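PDB 3W5M: alpha-L-rhamnosidase from Streptomyces avermitilis, which hydrolyses terminal alpha-L-rhamnose residues from citrus flavonoid glycosides and gum arabic, and carries a calcium-dependent rhamnose-binding module, CBM67. Local coordinates for residues 129-135 with 297-303; 169-175 with 238-244; 840-846 with 869-873; 928-932 with 944-948. One frame throughout, in Å; residues are numbered along the deposited sequence.

Contact 1: 129-135 with 297-303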
loop_
_atom_site.group_PDB
_atom_site.type_symbol
_atom_site.label_atom_id
_atom_site.label_comp_id
_atom_site.label_asym_id
_atom_site.label_seq_id
_atom_site.Cartn_x
_atom_site.Cartn_y
_atom_site.Cartn_z
ATOM N N LEU A 129 -6.088 -7.697 -28.348
ATOM C CA LEU A 129 -5.182 -6.834 -27.577
ATOM C C LEU A 129 -5.099 -7.216 -26.083
ATOM O O LEU A 129 -4.125 -6.887 -25.408
ATOM C CB LEU A 129 -5.563 -5.350 -27.753
ATOM C CG LEU A 129 -5.541 -4.768 -29.179
ATOM C CD1 LEU A 129 -5.906 -3.275 -29.153
ATOM C CD2 LEU A 129 -4.191 -4.982 -29.860
ATOM N N THR A 130 -6.111 -7.913 -25.583
ATOM C CA THR A 130 -6.172 -8.222 -24.157
ATOM C C THR A 130 -5.992 -9.713 -23.865
ATOM O O THR A 130 -5.895 -10.110 -22.700
ATOM C CB THR A 130 -7.506 -7.791 -23.539
ATOM O OG1 THR A 130 -8.592 -8.441 -24.222
ATOM C CG2 THR A 130 -7.670 -6.285 -23.605
ATOM N N GLU A 131 -6.016 -10.550 -24.900
ATOM C CA GLU A 131 -5.763 -11.969 -24.686
ATOM C C GLU A 131 -4.461 -12.382 -25.337
ATOM O O GLU A 131 -4.165 -11.981 -26.456
ATOM C CB GLU A 131 -6.903 -12.833 -25.214
ATOM C CG GLU A 131 -7.902 -13.219 -24.142
ATOM C CD GLU A 131 -8.884 -12.105 -23.850
ATOM O OE1 GLU A 131 -9.917 -12.033 -24.555
ATOM O OE2 GLU A 131 -8.629 -11.315 -22.902
ATOM N N ALA A 132 -3.693 -13.197 -24.631
ATOM C CA ALA A 132 -2.511 -13.805 -25.219
ATOM C C ALA A 132 -2.966 -14.745 -26.324
ATOM O O ALA A 132 -4.093 -15.282 -26.258
ATOM C CB ALA A 132 -1.725 -14.566 -24.159
ATOM N N PRO A 133 -2.116 -14.928 -27.358
ATOM C CA PRO A 133 -2.294 -16.021 -28.315
ATOM C C PRO A 133 -2.659 -17.268 -27.511
ATOM O O PRO A 133 -1.984 -17.558 -26.540
ATOM C CB PRO A 133 -0.890 -16.167 -28.903
ATOM C CG PRO A 133 -0.357 -14.763 -28.901
ATOM C CD PRO A 133 -0.931 -14.098 -27.679
ATOM N N SER A 134 -3.746 -17.952 -27.868
ATOM C CA SER A 134 -4.273 -19.032 -27.035
ATOM C C SER A 134 -3.980 -20.444 -27.577
ATOM O O SER A 134 -3.576 -20.624 -28.721
ATOM C CB SER A 134 -5.781 -18.884 -26.877
ATOM O OG SER A 134 -6.454 -19.503 -27.950
ATOM N N LEU A 135 -4.232 -21.436 -26.744
ATOM C CA LEU A 135 -3.941 -22.823 -27.085
ATOM C C LEU A 135 -5.133 -23.538 -27.715
ATOM O O LEU A 135 -5.050 -24.725 -28.053
ATOM C CB LEU A 135 -3.480 -23.555 -25.825
ATOM C CG LEU A 135 -2.166 -23.020 -25.248
ATOM C CD1 LEU A 135 -1.952 -23.708 -23.912
ATOM C CD2 LEU A 135 -1.005 -23.303 -26.217
ATOM N N PRO A 297 -2.412 -18.897 -21.666
ATOM C CA PRO A 297 -1.340 -17.963 -21.320
ATOM C C PRO A 297 -1.974 -16.667 -20.815
ATOM O O PRO A 297 -3.101 -16.343 -21.198
ATOM C CB PRO A 297 -0.637 -17.687 -22.665
ATOM C CG PRO A 297 -1.225 -18.625 -23.657
ATOM C CD PRO A 297 -2.514 -19.163 -23.110
ATOM N N VAL A 298 -1.269 -15.963 -19.943
ATOM C CA VAL A 298 -1.736 -14.699 -19.369
ATOM C C VAL A 298 -1.137 -13.524 -20.157
ATOM O O VAL A 298 0.049 -13.497 -20.401
ATOM C CB VAL A 298 -1.337 -14.601 -17.889
ATOM C CG1 VAL A 298 -1.698 -13.224 -17.316
ATOM C CG2 VAL A 298 -2.016 -15.709 -17.091
ATOM N N ALA A 299 -1.958 -12.577 -20.575
ATOM C CA ALA A 299 -1.421 -11.378 -21.211
ATOM C C ALA A 299 -1.700 -10.226 -20.248
ATOM O O ALA A 299 -2.733 -10.188 -19.602
ATOM C CB ALA A 299 -2.072 -11.132 -22.569
ATOM N N SER A 300 -0.764 -9.306 -20.127
ATOM C CA SER A 300 -0.921 -8.226 -19.185
ATOM C C SER A 300 -0.600 -6.880 -19.821
ATOM O O SER A 300 -0.012 -6.042 -19.172
ATOM C CB SER A 300 0.006 -8.469 -17.991
ATOM O OG SER A 300 -0.382 -9.639 -17.281
ATOM N N ALA A 301 -0.998 -6.655 -21.074
ATOM C CA ALA A 301 -0.613 -5.406 -21.729
ATOM C C ALA A 301 -1.381 -4.239 -21.102
ATOM O O ALA A 301 -2.452 -4.458 -20.515
ATOM C CB ALA A 301 -0.889 -5.484 -23.224
ATOM N N ALA A 302 -0.803 -3.033 -21.168
ATOM C CA ALA A 302 -1.500 -1.770 -20.858
ATOM C C ALA A 302 -1.807 -1.158 -22.181
ATOM O O ALA A 302 -0.946 -0.490 -22.773
ATOM C CB ALA A 302 -0.641 -0.821 -20.060
ATOM N N ASN A 303 -2.999 -1.432 -22.690
ATOM C CA ASN A 303 -3.369 -0.937 -24.037
ATOM C C ASN A 303 -3.712 0.528 -24.099
ATOM O O ASN A 303 -4.022 1.144 -23.094
ATOM C CB ASN A 303 -4.536 -1.761 -24.596
ATOM C CG ASN A 303 -4.143 -3.195 -24.921
ATOM O OD1 ASN A 303 -3.341 -3.449 -25.800
ATOM N ND2 ASN A 303 -4.707 -4.142 -24.196
HETATM O O HOH W 1 -2.957 -8.021 -22.692
HETATM O O HOH W 2 -4.791 -16.828 -24.056
HETATM O O HOH W 3 -4.535 -14.166 -22.282
#
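Asn303 reaches Leu129 with its amide lying across the last turn of the short helix 127-130. Its ND2 donates to Leu129 O over 3.1 Å, with 159° at the hydrogen. The acceptor lies close to the amide plane of Asn303, but the donor stands above the carbonyl plane of Leu129, so no lone pair is addressed. A water joins the same Leu129 O to Ala301 N. With CG beside the backbone N (chi1 -68°), the amide also brings OD1 to 3.5 Å from Leu129 CB, while the methyl Thr130 CG2 meets ND2 with the two side chains at about a right angle. A leucine in place of Asn303 would probably leave Leu129 O without its side-chain donor, with the bridging water as its remaining partner across the contact.

Further along, the chains run almost antiparallel, their end-to-end directions 172° apart, and small groups meet. Ala132 CB points at the other segment and touches Pro297 CB at 3.6 Å and Ala299 CB at 3.8 Å; the latter methyl also sits over Ala132 N. Pro297 CG comes within 3.2 Å of Pro133 O, a buried carbonyl without a polar partner in the model. A second water accepts from Ala132 N and donates to Pro297 O.

The segments lie at the two ends of the region assigned to CBM67. Ala132 and Pro297 both rest on Val208 of strand 207-210, and Leu135 on Ala175 of strand 171-179. Glu131 forms a salt bridge with Arg396, and at the other end Asn303 opens strand 303-311, pairing with Val376 of strand 368-377.

Contact 2: 169-175 with 238-244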
loop_
_atom_site.group_PDB
_atom_site.type_symbol
_atom_site.label_atom_id
_atom_site.label_comp_id
_atom_site.label_asym_id
_atom_site.label_seq_id
_atom_site.Cartn_x
_atom_site.Cartn_y
_atom_site.Cartn_z
ATOM N N ILE A 169 5.994 -12.994 -43.825
ATOM C CA ILE A 169 5.680 -13.092 -42.421
ATOM C C ILE A 169 6.059 -11.776 -41.750
ATOM O O ILE A 169 7.215 -11.352 -41.829
ATOM C CB ILE A 169 6.456 -14.257 -41.768
ATOM C CG1 ILE A 169 5.903 -15.600 -42.240
ATOM C CG2 ILE A 169 6.400 -14.161 -40.247
ATOM C CD1 ILE A 169 6.819 -16.783 -41.957
ATOM N N THR A 170 5.097 -11.137 -41.090
ATOM C CA THR A 170 5.388 -9.910 -40.329
ATOM C C THR A 170 5.497 -10.138 -38.807
ATOM O O THR A 170 6.014 -9.290 -38.087
ATOM C CB THR A 170 4.360 -8.789 -40.612
ATOM O OG1 THR A 170 3.042 -9.255 -40.309
ATOM C CG2 THR A 170 4.401 -8.365 -42.085
ATOM N N GLY A 171 5.015 -11.278 -38.322
ATOM C CA GLY A 171 5.038 -11.554 -36.878
ATOM C C GLY A 171 4.905 -13.039 -36.608
ATOM O O GLY A 171 4.289 -13.755 -37.403
ATOM N N ALA A 172 5.501 -13.507 -35.509
ATOM C CA ALA A 172 5.427 -14.926 -35.153
ATOM C C ALA A 172 5.478 -15.067 -33.651
ATOM O O ALA A 172 6.347 -14.489 -32.996
ATOM C CB ALA A 172 6.557 -15.722 -35.801
ATOM N N THR A 173 4.544 -15.828 -33.095
ATOM C CA THR A 173 4.547 -16.087 -31.647
ATOM C C THR A 173 4.357 -17.564 -31.389
ATOM O O THR A 173 3.668 -18.254 -32.154
ATOM C CB THR A 173 3.438 -15.338 -30.885
ATOM O OG1 THR A 173 2.145 -15.776 -31.371
ATOM C CG2 THR A 173 3.598 -13.811 -31.029
ATOM N N LEU A 174 4.997 -18.038 -30.327
ATOM C CA LEU A 174 4.832 -19.414 -29.885
ATOM C C LEU A 174 4.262 -19.432 -28.478
ATOM O O LEU A 174 4.843 -18.838 -27.572
ATOM C CB LEU A 174 6.179 -20.154 -29.918
ATOM C CG LEU A 174 6.145 -21.601 -29.408
ATOM C CD1 LEU A 174 5.347 -22.502 -30.337
ATOM C CD2 LEU A 174 7.564 -22.150 -29.219
ATOM N N ALA A 175 3.118 -20.096 -28.297
ATOM C CA ALA A 175 2.574 -20.325 -26.956
ATOM C C ALA A 175 2.782 -21.827 -26.693
ATOM O O ALA A 175 2.532 -22.647 -27.565
ATOM C CB ALA A 175 1.093 -19.988 -26.914
ATOM N N CYS A 238 1.274 -26.759 -28.019
ATOM C CA CYS A 238 1.739 -25.456 -28.493
ATOM C C CYS A 238 0.875 -24.927 -29.626
ATOM O O CYS A 238 0.110 -25.691 -30.251
ATOM C CB CYS A 238 3.228 -25.498 -28.911
ATOM S SG CYS A 238 3.530 -26.323 -30.496
ATOM N N VAL A 239 0.967 -23.611 -29.857
ATOM C CA VAL A 239 0.504 -23.017 -31.113
ATOM C C VAL A 239 1.586 -22.056 -31.593
ATOM O O VAL A 239 2.103 -21.251 -30.819
ATOM C CB VAL A 239 -0.832 -22.233 -31.003
ATOM C CG1 VAL A 239 -1.259 -21.712 -32.381
ATOM C CG2 VAL A 239 -1.942 -23.100 -30.430
ATOM N N LEU A 240 1.913 -22.171 -32.864
ATOM C CA LEU A 240 2.797 -21.206 -33.512
ATOM C C LEU A 240 1.905 -20.369 -34.412
ATOM O O LEU A 240 1.283 -20.893 -35.338
ATOM C CB LEU A 240 3.900 -21.919 -34.296
ATOM C CG LEU A 240 4.778 -21.071 -35.251
ATOM C CD1 LEU A 240 5.655 -20.138 -34.433
ATOM C CD2 LEU A 240 5.620 -22.012 -36.096
ATOM N N VAL A 241 1.781 -19.081 -34.089
ATOM C CA VAL A 241 0.948 -18.156 -34.897
ATOM C C VAL A 241 1.844 -17.341 -35.826
ATOM O O VAL A 241 2.726 -16.645 -35.366
ATOM C CB VAL A 241 0.156 -17.173 -34.015
ATOM C CG1 VAL A 241 -0.592 -16.160 -34.887
ATOM C CG2 VAL A 241 -0.849 -17.928 -33.141
ATOM N N LEU A 242 1.609 -17.424 -37.118
ATOM C CA LEU A 242 2.353 -16.604 -38.056
ATOM C C LEU A 242 1.402 -15.556 -38.609
ATOM O O LEU A 242 0.357 -15.898 -39.183
ATOM C CB LEU A 242 2.903 -17.458 -39.196
ATOM C CG LEU A 242 3.875 -18.623 -38.954
ATOM C CD1 LEU A 242 4.932 -18.236 -37.921
ATOM C CD2 LEU A 242 3.175 -19.938 -38.581
ATOM N N THR A 243 1.751 -14.289 -38.419
ATOM C CA THR A 243 0.952 -13.193 -38.952
ATOM C C THR A 243 1.549 -12.699 -40.277
ATOM O O THR A 243 2.754 -12.470 -40.373
ATOM C CB THR A 243 0.860 -12.044 -37.942
ATOM O OG1 THR A 243 0.342 -12.556 -36.706
ATOM C CG2 THR A 243 -0.045 -10.915 -38.462
ATOM N N THR A 244 0.693 -12.611 -41.290
ATOM C CA THR A 244 0.982 -11.982 -42.581
ATOM C C THR A 244 -0.159 -10.980 -42.859
ATOM O O THR A 244 -1.182 -10.999 -42.156
ATOM C CB THR A 244 1.092 -13.019 -43.741
ATOM O OG1 THR A 244 -0.201 -13.546 -44.056
ATOM C CG2 THR A 244 2.034 -14.185 -43.384
HETATM O O HOH W 4 0.892 -18.342 -30.486
#
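Thr170 and Gly171 both turn their backbone N-H toward Thr243 O, at 2.8 Å from Thr170 N and more loosely at 3.3 Å from Gly171 N. Two residues facing one make this a classic beta bulge. Beyond it strands 171-175 and 238-244 pair regularly, antiparallel at 169° with axes 4.7 Å apart.

Relief alternates between the faces. On the face of Ala172, Leu174, Leu240 and Leu242, the long Leu242 packs its CD1 onto the short Ala172 CB at 3.7 Å. Leu174 is the corresponding bump from the first strand: with CG swung opposite the backbone N (chi1 177°), CD1 is carried across the pair, lodging 3.9 Å from Cys238 CB and lying over Val239 O. Leu240 answers in the reverse direction, its CD1 resting above Thr173 O. On the other face Thr173 and Val241 stand side by side and point the same way, Thr173 OG1 against Val241 CB at 3.6 Å, and Gly171 has no side chain to set beside Thr243. At the bulge, Thr244 CG2 packs on Ile169 CA.

Leucines of both strands thus turn to one side, and Ala172 and Leu240 both reach Val211 there. Thr173 OG1 shares a water with Val239 O on the opposite face, where Pro133 also packs against Thr173. Both strands lie within an antiparallel sheet of the CBM67 beta-jelly roll, flanked by 207-210 and 247-252. The chemistry is that of a backbone ladder, in which the bulge concentrates two donors on one acceptor; both faces are largely apolar, with Thr173 and Thr243 adding hydroxyls to the second.

Contact 3: 840-846 with 869-873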
loop_
_atom_site.group_PDB
_atom_site.type_symbol
_atom_site.label_atom_id
_atom_site.label_comp_id
_atom_site.label_asym_id
_atom_site.label_seq_id
_atom_site.Cartn_x
_atom_site.Cartn_y
_atom_site.Cartn_z
ATOM N N ILE A 840 14.219 -9.322 31.035
ATOM C CA ILE A 840 15.042 -8.431 30.209
ATOM C C ILE A 840 16.513 -8.431 30.677
ATOM O O ILE A 840 17.442 -8.585 29.869
ATOM C CB ILE A 840 14.464 -6.995 30.183
ATOM C CG1 ILE A 840 13.081 -6.999 29.490
ATOM C CG2 ILE A 840 15.437 -6.028 29.505
ATOM C CD1 ILE A 840 12.355 -5.659 29.472
ATOM N N GLU A 841 16.711 -8.262 31.988
ATOM C CA GLU A 841 18.044 -8.331 32.598
ATOM C C GLU A 841 18.735 -9.663 32.269
ATOM O O GLU A 841 19.911 -9.673 31.900
ATOM C CB GLU A 841 17.949 -8.127 34.115
ATOM C CG GLU A 841 19.272 -7.827 34.811
ATOM C CD GLU A 841 19.176 -7.949 36.326
ATOM O OE1 GLU A 841 18.617 -8.961 36.802
ATOM O OE2 GLU A 841 19.662 -7.045 37.044
ATOM N N ALA A 842 17.990 -10.765 32.380
ATOM C CA ALA A 842 18.496 -12.112 32.088
ATOM C C ALA A 842 18.940 -12.303 30.633
ATOM O O ALA A 842 19.782 -13.155 30.345
ATOM C CB ALA A 842 17.463 -13.168 32.460
ATOM N N LYS A 843 18.359 -11.525 29.721
ATOM C CA LYS A 843 18.735 -11.571 28.316
ATOM C C LYS A 843 19.813 -10.540 28.014
ATOM O O LYS A 843 19.943 -10.108 26.862
ATOM C CB LYS A 843 17.508 -11.330 27.426
ATOM C CG LYS A 843 16.513 -12.483 27.367
ATOM C CD LYS A 843 17.191 -13.837 27.574
ATOM C CE LYS A 843 16.579 -14.942 26.731
ATOM N NZ LYS A 843 15.140 -14.720 26.438
ATOM N N ASP A 844 20.581 -10.151 29.035
ATOM C CA ASP A 844 21.636 -9.129 28.918
ATOM C C ASP A 844 21.090 -7.785 28.384
ATOM O O ASP A 844 21.716 -7.111 27.542
ATOM C CB ASP A 844 22.830 -9.652 28.090
ATOM C CG ASP A 844 24.041 -8.726 28.144
ATOM O OD1 ASP A 844 24.325 -8.161 29.228
ATOM O OD2 ASP A 844 24.709 -8.564 27.094
ATOM N N TRP A 845 19.924 -7.412 28.916
ATOM C CA TRP A 845 19.226 -6.173 28.589
ATOM C C TRP A 845 18.854 -6.122 27.103
ATOM O O TRP A 845 19.194 -5.168 26.403
ATOM C CB TRP A 845 20.050 -4.945 29.002
ATOM C CG TRP A 845 20.453 -4.942 30.447
ATOM C CD1 TRP A 845 21.702 -5.179 30.950
ATOM C CD2 TRP A 845 19.600 -4.698 31.575
ATOM N NE1 TRP A 845 21.684 -5.087 32.326
ATOM C CE2 TRP A 845 20.408 -4.790 32.737
ATOM C CE3 TRP A 845 18.234 -4.408 31.721
ATOM C CZ2 TRP A 845 19.894 -4.601 34.030
ATOM C CZ3 TRP A 845 17.719 -4.222 33.008
ATOM C CH2 TRP A 845 18.551 -4.321 34.145
ATOM N N HIS A 846 18.225 -7.189 26.636
ATOM C CA HIS A 846 17.665 -7.240 25.279
ATOM C C HIS A 846 16.201 -7.632 25.357
ATOM O O HIS A 846 15.795 -8.425 26.205
ATOM C CB HIS A 846 18.381 -8.262 24.369
ATOM C CG HIS A 846 19.802 -7.911 24.040
ATOM N ND1 HIS A 846 20.850 -8.183 24.893
ATOM C CD2 HIS A 846 20.351 -7.337 22.943
ATOM C CE1 HIS A 846 21.980 -7.770 24.346
ATOM N NE2 HIS A 846 21.707 -7.257 23.159
ATOM N N VAL A 869 15.115 1.455 32.156
ATOM C CA VAL A 869 15.166 0.180 31.441
ATOM C C VAL A 869 14.692 0.335 29.989
ATOM O O VAL A 869 15.219 -0.306 29.076
ATOM C CB VAL A 869 14.293 -0.871 32.140
ATOM C CG1 VAL A 869 14.179 -2.156 31.328
ATOM C CG2 VAL A 869 14.851 -1.183 33.527
ATOM N N ALA A 870 13.687 1.178 29.783
ATOM C CA ALA A 870 13.197 1.433 28.427
ATOM C C ALA A 870 14.313 2.049 27.614
ATOM O O ALA A 870 14.550 1.620 26.479
ATOM C CB ALA A 870 11.971 2.336 28.452
ATOM N N TYR A 871 15.018 3.019 28.192
ATOM C CA TYR A 871 16.131 3.653 27.503
ATOM C C TYR A 871 17.238 2.653 27.196
ATOM O O TYR A 871 17.878 2.750 26.154
ATOM C CB TYR A 871 16.674 4.830 28.295
ATOM C CG TYR A 871 16.015 6.156 27.953
ATOM C CD1 TYR A 871 16.331 6.828 26.762
ATOM C CD2 TYR A 871 15.082 6.748 28.825
ATOM C CE1 TYR A 871 15.740 8.037 26.451
ATOM C CE2 TYR A 871 14.489 7.964 28.521
ATOM C CZ TYR A 871 14.824 8.600 27.332
ATOM O OH TYR A 871 14.271 9.799 27.018
ATOM N N ARG A 872 17.447 1.697 28.098
ATOM C CA ARG A 872 18.506 0.704 27.926
ATOM C C ARG A 872 18.236 -0.114 26.664
ATOM O O ARG A 872 19.123 -0.284 25.813
ATOM C CB ARG A 872 18.610 -0.205 29.158
ATOM C CG ARG A 872 19.839 -1.109 29.181
ATOM C CD ARG A 872 21.120 -0.371 29.575
ATOM N NE ARG A 872 22.196 -1.307 29.919
ATOM C CZ ARG A 872 22.419 -1.789 31.143
ATOM N NH1 ARG A 872 21.654 -1.431 32.168
ATOM N NH2 ARG A 872 23.417 -2.637 31.349
ATOM N N LEU A 873 17.002 -0.591 26.552
ATOM C CA LEU A 873 16.531 -1.266 25.351
ATOM C C LEU A 873 16.608 -0.377 24.120
ATOM O O LEU A 873 17.017 -0.833 23.050
ATOM C CB LEU A 873 15.105 -1.777 25.532
ATOM C CG LEU A 873 14.942 -2.836 26.612
ATOM C CD1 LEU A 873 13.510 -3.294 26.619
ATOM C CD2 LEU A 873 15.882 -4.004 26.350
#
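The nearest CA atoms, those of His846 and Leu873, are 6.1 Å apart, so side chains make most of the join, and no hydrogen bond crosses it. Helix 829-842 ends in a Schellman motif, with Trp845 N bonded to Ile840 O, Asp844 N to Glu841 O, and Asp844 at positive phi. This turn aims Trp845 at helix 867-875. Arg872 lies over one face of the indole in a cation-pi contact: its CZ is 3.6 Å from the centroid of the five-membered ring and 16° off the normal. The guanidinium is tilted 30° from the ring, bringing NH2 to 3.1 Å from Trp845 CD1, while NH1 lies over CE2. A bend in the arginine chain at chi2 (77°) folds it back over the ring, with CG against Trp845 CB. Glu841 CG covers the opposite face.

Beside the indole, Leu873 CD2 meets Ile840 CG2 at 3.8 Å and Trp845 O at 3.5 Å, and Val869 CG2 approaches Trp845 CZ3 obliquely. An alanine at Trp845 is likely to deprive the Arg872 guanidinium of its aromatic platform and open a gap between Glu841 and Arg872.

The contact therefore joins two helices of the (alpha/alpha)6-barrel domain by an apolar patch of Ile840, Val869 and Leu873 next to the cation-pi pair. Trp845 O is bonded by Gln876, and His846 by Thr878. Within the two segments the arginine charge lies on the pi face, with Asp844 near but not in contact, so the attraction is probably mainly cation-pi electrostatics and stacking.

Contact 4: 928-932 with 944-948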
loop_
_atom_site.group_PDB
_atom_site.type_symbol
_atom_site.label_atom_id
_atom_site.label_comp_id
_atom_site.label_asym_id
_atom_site.label_seq_id
_atom_site.Cartn_x
_atom_site.Cartn_y
_atom_site.Cartn_z
ATOM N N ALA A 928 5.923 10.231 22.434
ATOM C CA ALA A 928 5.216 10.490 23.697
ATOM C C ALA A 928 6.160 10.827 24.856
ATOM O O ALA A 928 5.822 11.653 25.697
ATOM C CB ALA A 928 4.304 9.326 24.055
ATOM N N ASN A 929 7.360 10.244 24.855
ATOM C CA ASN A 929 8.262 10.306 26.032
ATOM C C ASN A 929 9.559 11.073 25.857
ATOM O O ASN A 929 10.041 11.713 26.803
ATOM C CB ASN A 929 8.554 8.905 26.517
ATOM C CG ASN A 929 7.301 8.152 26.888
ATOM O OD1 ASN A 929 6.886 7.234 26.187
ATOM N ND2 ASN A 929 6.677 8.541 27.989
ATOM N N ILE A 930 10.131 11.051 24.656
ATOM C CA ILE A 930 11.326 11.837 24.424
ATOM C C ILE A 930 10.892 13.210 23.960
ATOM O O ILE A 930 11.325 14.226 24.505
ATOM C CB ILE A 930 12.318 11.163 23.425
ATOM C CG1 ILE A 930 12.693 9.768 23.931
ATOM C CG2 ILE A 930 13.530 12.078 23.189
ATOM C CD1 ILE A 930 13.492 8.899 22.968
ATOM N N ALA A 931 10.015 13.250 22.950
ATOM C CA ALA A 931 9.452 14.527 22.518
ATOM C C ALA A 931 8.423 15.043 23.554
ATOM O O ALA A 931 8.248 16.236 23.717
ATOM C CB ALA A 931 8.836 14.389 21.129
ATOM N N GLY A 932 7.771 14.135 24.268
ATOM C CA GLY A 932 6.824 14.545 25.302
ATOM C C GLY A 932 5.539 15.129 24.734
ATOM O O GLY A 932 5.058 16.165 25.207
ATOM N N VAL A 944 -0.739 16.104 26.829
ATOM C CA VAL A 944 0.160 15.844 27.958
ATOM C C VAL A 944 1.597 16.007 27.471
ATOM O O VAL A 944 2.035 15.308 26.537
ATOM C CB VAL A 944 -0.034 14.444 28.562
ATOM C CG1 VAL A 944 0.945 14.222 29.707
ATOM C CG2 VAL A 944 -1.466 14.225 29.025
ATOM N N ILE A 945 2.300 16.967 28.070
ATOM C CA ILE A 945 3.693 17.256 27.772
ATOM C C ILE A 945 4.561 16.764 28.920
ATOM O O ILE A 945 4.747 17.456 29.939
ATOM C CB ILE A 945 3.899 18.748 27.460
ATOM C CG1 ILE A 945 3.020 19.114 26.247
ATOM C CG2 ILE A 945 5.366 19.061 27.254
ATOM C CD1 ILE A 945 3.045 20.564 25.825
ATOM N N ARG A 946 5.093 15.562 28.733
ATOM C CA ARG A 946 5.831 14.863 29.779
ATOM C C ARG A 946 7.126 14.245 29.203
ATOM O O ARG A 946 7.212 13.024 29.045
ATOM C CB ARG A 946 4.924 13.818 30.433
ATOM C CG ARG A 946 5.543 13.166 31.656
ATOM C CD ARG A 946 4.593 12.242 32.390
ATOM N NE ARG A 946 5.227 11.852 33.645
ATOM C CZ ARG A 946 4.678 11.099 34.591
ATOM N NH1 ARG A 946 3.448 10.614 34.448
ATOM N NH2 ARG A 946 5.381 10.829 35.686
ATOM N N PRO A 947 8.107 15.104 28.846
ATOM C CA PRO A 947 9.408 14.600 28.414
ATOM C C PRO A 947 10.093 13.914 29.595
ATOM O O PRO A 947 10.090 14.455 30.712
ATOM C CB PRO A 947 10.170 15.868 28.013
ATOM C CG PRO A 947 9.470 16.995 28.708
ATOM C CD PRO A 947 8.037 16.577 28.746
ATOM N N ARG A 948 10.640 12.726 29.355
ATOM C CA ARG A 948 11.373 12.019 30.380
ATOM C C ARG A 948 12.809 11.795 29.930
ATOM O O ARG A 948 13.099 10.753 29.343
ATOM C CB ARG A 948 10.700 10.681 30.675
ATOM C CG ARG A 948 9.245 10.774 31.096
ATOM C CD ARG A 948 8.579 9.455 30.817
ATOM N NE ARG A 948 7.279 9.273 31.467
ATOM C CZ ARG A 948 7.120 8.808 32.702
ATOM N NH1 ARG A 948 8.177 8.517 33.445
ATOM N NH2 ARG A 948 5.906 8.633 33.196
HETATM O O HOH W 5 3.910 13.241 26.778
#
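Gly932 and Pro947 bring their backbones to within 4.0 Å, CA to CA, and this is the tight part of the contact. Gly932 leaves the helix with positive phi (72°), and a CB on it would stand 2.7 Å from Pro947 N, a clash; only a residue without a side chain fits easily. Its carbonyl is turned onto the strand, where Ile945 CA makes a CA-H...O contact with Gly932 O at 3.1 Å and 161° at the hydrogen. The branches of Ile945 flank that same oxygen, CG2 at 3.6 Å. Three residues before Gly932, Asn929 O receives Arg948 N over 2.8 Å in a nearly straight bond, and Pro947 CA touches the same carbonyl.

The looser side is watery and polar. A single water donates to Ala928 O at 2.7 Å and to Val944 O, and accepts a longer bond from Arg946 N, linking the helix end to the strand at these three atoms. Asn929 and Arg948 lie side by side with their flat groups 66° apart, the Arg948 chain extended from CG to NE. Arg948 NH2 lies over the Arg946 guanidinium, whose own NH2 forms a salt bridge with Asp1014 and which makes a cation-pi contact with Trp993.

The junction passes from helix 923-929 of the catalytic domain to strand 942-945 of the C-terminal beta-sandwich. Ile930 is pressed on Tyr871 and Leu874 of helix 867-875 and on strand 600-604, while Ile945 and Pro947 meet strand 965-974.

Along the chain the order is contact 1, contact 3, contact 4, with contact 2 lying within the sequence that contact 1 brackets. Contacts 1 and 2 have centres 14 Å apart and touch, as Pro133 and Leu135 pack on Thr173, Ala175 and Val239; they belong to the entrance and the sheet of CBM67. Contacts 3 and 4 are about 21 Å apart between centres, and contact 4 packs against helix 867-875, which carries one side of contact 3: Tyr871 OH lies 2.8 Å from Arg948 O, a probable hydrogen bond linking barrel and C-terminal sandwich. The two pairs lie on opposite sides of the chain's centre, 57 to 69 Å between centres, in distant domains that these contacts do not join.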